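Local atomic coordinates of NAD-dependent protein deacylase 2 (Archaeoglobus fulgidus, PDB entry 4TWJ), a protein that removes acetyl and longer acyl groups from protein lysines at the expense of NAD, and deacetylates the archaeal chromatin protein Alba. Residues Lys7-Leu12 and Lys247-Glu252; Ile214-Glu219 and Gly236-Lys241. All coordinates share one frame; numbering follows the deposited sequence.

Contact 1: residues Lys7-Leu12 and Lys247-Glu252; sequences KAAEIL and KRLRSE
Leu249 reaches from the last turn of helix 235-249 to the flank of helix 2-14 and touches it with a single methyl, CD1. That methyl lies against Ala9 and Glu10, with Leu249 CD1 4.0 Å from Ala9 CB. Ala9 O and Glu10 N each approach Leu249 CD1 to 3.7 Å, so the methyl rests partly on helix backbone. Ala9 is buried here; its CB also rests on Glu245 and Val246 of the same partner helix, and it forms the close-packed edge of the contact. On the outer side the packing thins. Glu10 has CG anti to its carbonyl carbon (chi1 -78°) and is extended from there, which sets its stem across Leu249 at about a right angle; Glu10 CG comes to 4.0 Å from Leu249 CD1, while the rest of the side chain extends onward and the residue is exposed. Leu249 itself is largely exposed. Immediately beyond it the helix stops in a Schellman motif. Ser251, with positive phi, is the C-prime residue, and the closing bonds run from Glu252 N to Lys247 O (2.8 Å) and from Ser251 N to Arg248 O (3.1 Å). At this cap Glu252 pairs with Arg250, whose NH2 forms a salt bridge of 2.9 Å with Glu252 OE2; OE1 lies in the guanidinium plane at its edge, and its bond from NE is weak though nearly straight (170°). Lys247, on another side of the helix, is paired with Glu87. No hydrogen bond or salt bridge spans the two segments, so the N-terminal and C-terminal helices of the chain meet here through dispersion and burial of apolar surface, while Arg250, Glu252 and Lys247 find their charged partners elsewhere than across the contact.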
loop_
_atom_site.group_PDB
_atom_site.type_symbol
_atom_site.label_atom_id
_atom_site.label_comp_id
_atom_site.label_asym_id
_atom_site.label_seq_id
_atom_site.Cartn_x
_atom_site.Cartn_y
_atom_site.Cartn_z
ATOM N N LYS A 7 9.573 12.700 -17.787
ATOM C CA LYS A 7 10.777 12.041 -17.282
ATOM C C LYS A 7 10.431 10.702 -16.639
ATOM O O LYS A 7 11.110 9.704 -16.875
ATOM C CB LYS A 7 11.498 12.927 -16.264
ATOM N N ALA A 8 9.372 10.683 -15.834
ATOM C CA ALA A 8 8.904 9.436 -15.225
ATOM C C ALA A 8 8.489 8.425 -16.295
ATOM O O ALA A 8 8.817 7.248 -16.196
ATOM C CB ALA A 8 7.749 9.703 -14.273
ATOM N N ALA A 9 7.771 8.898 -17.315
ATOM C CA ALA A 9 7.324 8.045 -18.416
ATOM C C ALA A 9 8.501 7.445 -19.186
ATOM O O ALA A 9 8.484 6.260 -19.533
ATOM C CB ALA A 9 6.422 8.829 -19.358
ATOM N N GLU A 10 9.516 8.266 -19.452
ATOM C CA GLU A 10 10.735 7.801 -20.118
ATOM C C GLU A 10 11.411 6.688 -19.319
ATOM O O GLU A 10 11.795 5.657 -19.878
ATOM C CB GLU A 10 11.718 8.957 -20.344
ATOM C CG GLU A 10 11.364 9.851 -21.524
ATOM C CD GLU A 10 12.310 11.031 -21.690
ATOM O OE1 GLU A 10 13.485 10.935 -21.268
ATOM O OE2 GLU A 10 11.878 12.058 -22.260
ATOM N N ILE A 11 11.541 6.893 -18.012
ATOM C CA ILE A 11 12.135 5.881 -17.136
ATOM C C ILE A 11 11.351 4.570 -17.215
ATOM O O ILE A 11 11.937 3.503 -17.385
ATOM C CB ILE A 11 12.225 6.372 -15.672
ATOM C CG1 ILE A 11 13.333 7.424 -15.546
ATOM C CG2 ILE A 11 12.499 5.212 -14.716
ATOM C CD1 ILE A 11 13.279 8.241 -14.273
ATOM N N LEU A 12 10.030 4.658 -17.097
ATOM C CA LEU A 12 9.185 3.466 -17.097
ATOM C C LEU A 12 9.184 2.759 -18.452
ATOM O O LEU A 12 9.217 1.531 -18.513
ATOM C CB LEU A 12 7.758 3.820 -16.674
ATOM C CG LEU A 12 7.599 4.223 -15.206
ATOM C CD1 LEU A 12 6.216 4.812 -14.969
ATOM C CD2 LEU A 12 7.846 3.034 -14.283
ATOM N N LYS A 247 2.595 5.128 -23.191
ATOM C CA LYS A 247 2.003 4.557 -24.402
ATOM C C LYS A 247 2.482 5.295 -25.653
ATOM O O LYS A 247 2.792 4.663 -26.661
ATOM C CB LYS A 247 0.473 4.552 -24.325
ATOM C CG LYS A 247 -0.079 3.500 -23.376
ATOM C CD LYS A 247 -1.576 3.662 -23.169
ATOM C CE LYS A 247 -2.125 2.661 -22.163
ATOM N NZ LYS A 247 -2.306 1.309 -22.749
ATOM N N ARG A 248 2.570 6.620 -25.579
ATOM C CA ARG A 248 3.077 7.408 -26.707
ATOM C C ARG A 248 4.522 7.049 -27.054
ATOM O O ARG A 248 4.868 6.902 -28.228
ATOM C CB ARG A 248 2.967 8.909 -26.424
ATOM C CG ARG A 248 1.542 9.433 -26.384
ATOM C CD ARG A 248 1.509 10.946 -26.248
ATOM N NE ARG A 248 0.180 11.425 -25.864
ATOM C CZ ARG A 248 -0.208 11.730 -24.623
ATOM N NH1 ARG A 248 0.626 11.634 -23.590
ATOM N NH2 ARG A 248 -1.451 12.149 -24.412
ATOM N N LEU A 249 5.361 6.895 -26.034
ATOM C CA LEU A 249 6.762 6.526 -26.246
ATOM C C LEU A 249 6.892 5.152 -26.896
ATOM O O LEU A 249 7.838 4.908 -27.648
ATOM C CB LEU A 249 7.529 6.546 -24.919
ATOM C CG LEU A 249 7.697 7.926 -24.286
ATOM C CD1 LEU A 249 8.173 7.790 -22.847
ATOM C CD2 LEU A 249 8.653 8.797 -25.088
ATOM N N ARG A 250 5.941 4.265 -26.610
ATOM C CA ARG A 250 5.934 2.910 -27.161
ATOM C C ARG A 250 5.138 2.789 -28.472
ATOM O O ARG A 250 4.921 1.682 -28.958
ATOM C CB ARG A 250 5.379 1.929 -26.121
ATOM C CG ARG A 250 6.331 1.661 -24.965
ATOM C CD ARG A 250 5.586 1.245 -23.706
ATOM N NE ARG A 250 4.739 0.067 -23.903
ATOM C CZ ARG A 250 5.047 -1.183 -23.553
ATOM N NH1 ARG A 250 6.205 -1.480 -22.965
ATOM N NH2 ARG A 250 4.172 -2.154 -23.788
ATOM N N SER A 251 4.719 3.923 -29.034
ATOM C CA SER A 251 3.897 3.964 -30.257
ATOM C C SER A 251 2.560 3.229 -30.114
ATOM O O SER A 251 1.987 2.771 -31.101
ATOM C CB SER A 251 4.678 3.435 -31.465
ATOM O OG SER A 251 5.891 4.143 -31.624
ATOM N N GLU A 252 2.063 3.141 -28.882
ATOM C CA GLU A 252 0.759 2.535 -28.603
ATOM C C GLU A 252 -0.331 3.604 -28.548
ATOM O O GLU A 252 -1.523 3.292 -28.511
ATOM C CB GLU A 252 0.827 1.733 -27.302
ATOM C CG GLU A 252 1.678 0.478 -27.452
ATOM C CD GLU A 252 2.123 -0.139 -26.141
ATOM O OE1 GLU A 252 1.686 0.312 -25.063
ATOM O OE2 GLU A 252 2.929 -1.093 -26.194
#

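Contact 2: residues Ile214-Glu219 and Gly236-Lys241; sequences IIVNAE and GEVLPK. With ACT (acetate ion), chain G.
The Rossmann-type domain of this sirtuin packs helices against a parallel sheet, and here strand 212-217 meets the first turns of helix 235-249 beside the NAD-binding region. Val216 supplies the strand's share. Its CG1, placed anti to the backbone N (chi1 179°), points at the helix and meets Val238 CG1 at 3.9 Å; the two valines meet end-on, methyl to methyl, with Val238 CB also 4.0 Å from Val216 CG1. Leu239 joins from the next position on the helix. Although its CB does not head for the strand, the end of the side chain swings round to bring Leu239 CD2 within 4.0 Å of Val216 CG1, the same methyl. One branch of Val216 thus bears on two helix residues, and all three side chains are buried. Past the apolar patch the strand runs into Asn217, Ala218 and Glu219, which bind NAD; Asn217 ND2 is held by the backbone O of Ser192, another NAD-binding residue. At the helix start, Gly236 N donates to O of an acetate ion, likely a component of the crystallisation solution, at 2.9 Å and 160°. Around the apolar patch, strands 186-190 and 229-232 flank strand 212-217: Val216 and Val238 both touch Ile231 of strand 229-232, whereas Leu239 packs on Met188 and Val190 of strand 186-190 and on Ala84 and Ile85 of helix 80-90.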
loop_
_atom_site.group_PDB
_atom_site.type_symbol
_atom_site.label_atom_id
_atom_site.label_comp_id
_atom_site.label_asym_id
_atom_site.label_seq_id
_atom_site.Cartn_x
_atom_site.Cartn_y
_atom_site.Cartn_z
ATOM N N ILE A 214 11.393 7.328 -8.652
ATOM C CA ILE A 214 10.311 8.272 -8.937
ATOM C C ILE A 214 9.405 8.373 -7.710
ATOM O O ILE A 214 9.096 7.359 -7.087
ATOM C CB ILE A 214 9.453 7.803 -10.138
ATOM C CG1 ILE A 214 10.316 7.627 -11.394
ATOM C CG2 ILE A 214 8.317 8.783 -10.410
ATOM C CD1 ILE A 214 9.691 6.734 -12.439
ATOM N N ILE A 215 8.986 9.587 -7.355
ATOM C CA ILE A 215 8.012 9.760 -6.274
ATOM C C ILE A 215 6.866 10.659 -6.731
ATOM O O ILE A 215 7.090 11.680 -7.382
ATOM C CB ILE A 215 8.675 10.272 -4.966
ATOM C CG1 ILE A 215 7.674 10.279 -3.810
ATOM C CG2 ILE A 215 9.313 11.646 -5.148
ATOM C CD1 ILE A 215 8.346 10.285 -2.455
ATOM N N VAL A 216 5.644 10.241 -6.405
ATOM C CA VAL A 216 4.432 10.994 -6.697
ATOM C C VAL A 216 3.649 11.138 -5.395
ATOM O O VAL A 216 3.216 10.142 -4.817
ATOM C CB VAL A 216 3.554 10.271 -7.740
ATOM C CG1 VAL A 216 2.276 11.058 -8.014
ATOM C CG2 VAL A 216 4.331 10.039 -9.028
ATOM N N ASN A 217 3.481 12.379 -4.940
ATOM C CA ASN A 217 2.812 12.666 -3.676
ATOM C C ASN A 217 2.111 14.010 -3.734
ATOM O O ASN A 217 2.497 14.877 -4.512
ATOM C CB ASN A 217 3.827 12.712 -2.529
ATOM C CG ASN A 217 4.019 11.373 -1.841
ATOM O OD1 ASN A 217 3.073 10.608 -1.660
ATOM N ND2 ASN A 217 5.248 11.108 -1.407
ATOM N N ALA A 218 1.103 14.183 -2.889
ATOM C CA ALA A 218 0.437 15.478 -2.743
ATOM C C ALA A 218 1.350 16.510 -2.071
ATOM O O ALA A 218 1.225 17.712 -2.325
ATOM C CB ALA A 218 -0.850 15.318 -1.950
ATOM N N GLU A 219 2.260 16.042 -1.219
ATOM C CA GLU A 219 3.150 16.924 -0.460
ATOM C C GLU A 219 4.576 16.382 -0.435
ATOM O O GLU A 219 4.796 15.212 -0.748
ATOM C CB GLU A 219 2.642 17.068 0.974
ATOM C CG GLU A 219 1.164 17.415 1.076
ATOM C CD GLU A 219 0.716 17.695 2.495
ATOM O OE1 GLU A 219 -0.258 18.458 2.664
ATOM O OE2 GLU A 219 1.331 17.160 3.444
ATOM N N GLY A 236 -4.351 10.397 -8.707
ATOM C CA GLY A 236 -5.424 10.099 -9.653
ATOM C C GLY A 236 -5.347 10.904 -10.938
ATOM O O GLY A 236 -5.888 10.489 -11.960
ATOM N N GLU A 237 -4.685 12.058 -10.877
ATOM C CA GLU A 237 -4.442 12.894 -12.048
ATOM C C GLU A 237 -3.106 12.559 -12.700
ATOM O O GLU A 237 -3.026 12.408 -13.919
ATOM C CB GLU A 237 -4.453 14.373 -11.658
ATOM C CG GLU A 237 -5.773 14.846 -11.072
ATOM C CD GLU A 237 -5.746 16.307 -10.663
ATOM O OE1 GLU A 237 -5.000 17.096 -11.284
ATOM O OE2 GLU A 237 -6.477 16.669 -9.718
ATOM N N VAL A 238 -2.065 12.431 -11.880
ATOM C CA VAL A 238 -0.704 12.233 -12.372
ATOM C C VAL A 238 -0.505 10.868 -13.039
ATOM O O VAL A 238 0.057 10.795 -14.129
ATOM C CB VAL A 238 0.335 12.408 -11.238
ATOM C CG1 VAL A 238 1.734 12.028 -11.708
ATOM C CG2 VAL A 238 0.323 13.844 -10.719
ATOM N N LEU A 239 -0.953 9.794 -12.390
ATOM C CA LEU A 239 -0.650 8.439 -12.879
ATOM C C LEU A 239 -1.230 8.132 -14.266
ATOM O O LEU A 239 -0.534 7.549 -15.098
ATOM C CB LEU A 239 -1.063 7.357 -11.871
ATOM C CG LEU A 239 0.024 6.893 -10.890
ATOM C CD1 LEU A 239 1.008 5.962 -11.586
ATOM C CD2 LEU A 239 0.752 8.066 -10.254
ATOM N N PRO A 240 -2.498 8.513 -14.523
ATOM C CA PRO A 240 -3.007 8.349 -15.891
ATOM C C PRO A 240 -2.197 9.110 -16.943
ATOM O O PRO A 240 -1.987 8.591 -18.037
ATOM C CB PRO A 240 -4.437 8.889 -15.799
ATOM C CG PRO A 240 -4.828 8.629 -14.385
ATOM C CD PRO A 240 -3.574 8.890 -13.589
ATOM N N LYS A 241 -1.733 10.314 -16.611
ATOM C CA LYS A 241 -0.910 11.096 -17.539
ATOM C C LYS A 241 0.419 10.408 -17.829
ATOM O O LYS A 241 0.894 10.429 -18.968
ATOM C CB LYS A 241 -0.665 12.508 -17.011
ATOM C CG LYS A 241 -1.911 13.373 -17.005
ATOM C CD LYS A 241 -1.628 14.758 -16.452
ATOM C CE LYS A 241 -2.921 15.480 -16.110
ATOM N NZ LYS A 241 -3.816 15.623 -17.289
HETATM C C ACT G . -6.247 10.448 -5.746
HETATM O O ACT G . -5.634 11.389 -6.296
HETATM O OXT ACT G . -5.766 9.820 -4.775
HETATM C CH3 ACT G . -7.600 10.061 -6.268
#

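In the fold
Helix 235-249 serves both contacts, its beginning in contact 2 and its end in contact 1. Contact 2 is core, a wholly buried helix-on-sheet junction of branched aliphatic side chains close to the NAD-binding residues. Contact 1 lies farther from the centre of the chain and away from the annotated sites; it is helix against helix, partly buried, and mixes an apolar methyl with backbone and the stem of an acidic side chain. The centres of contact 1 and contact 2 are about 15 Å apart. Ile214 connects them: Ile214 CD1 is 3.9 Å from Ile11 CG2, so helix 2-14 packs on the strand of contact 2 as well as on the helix common to both.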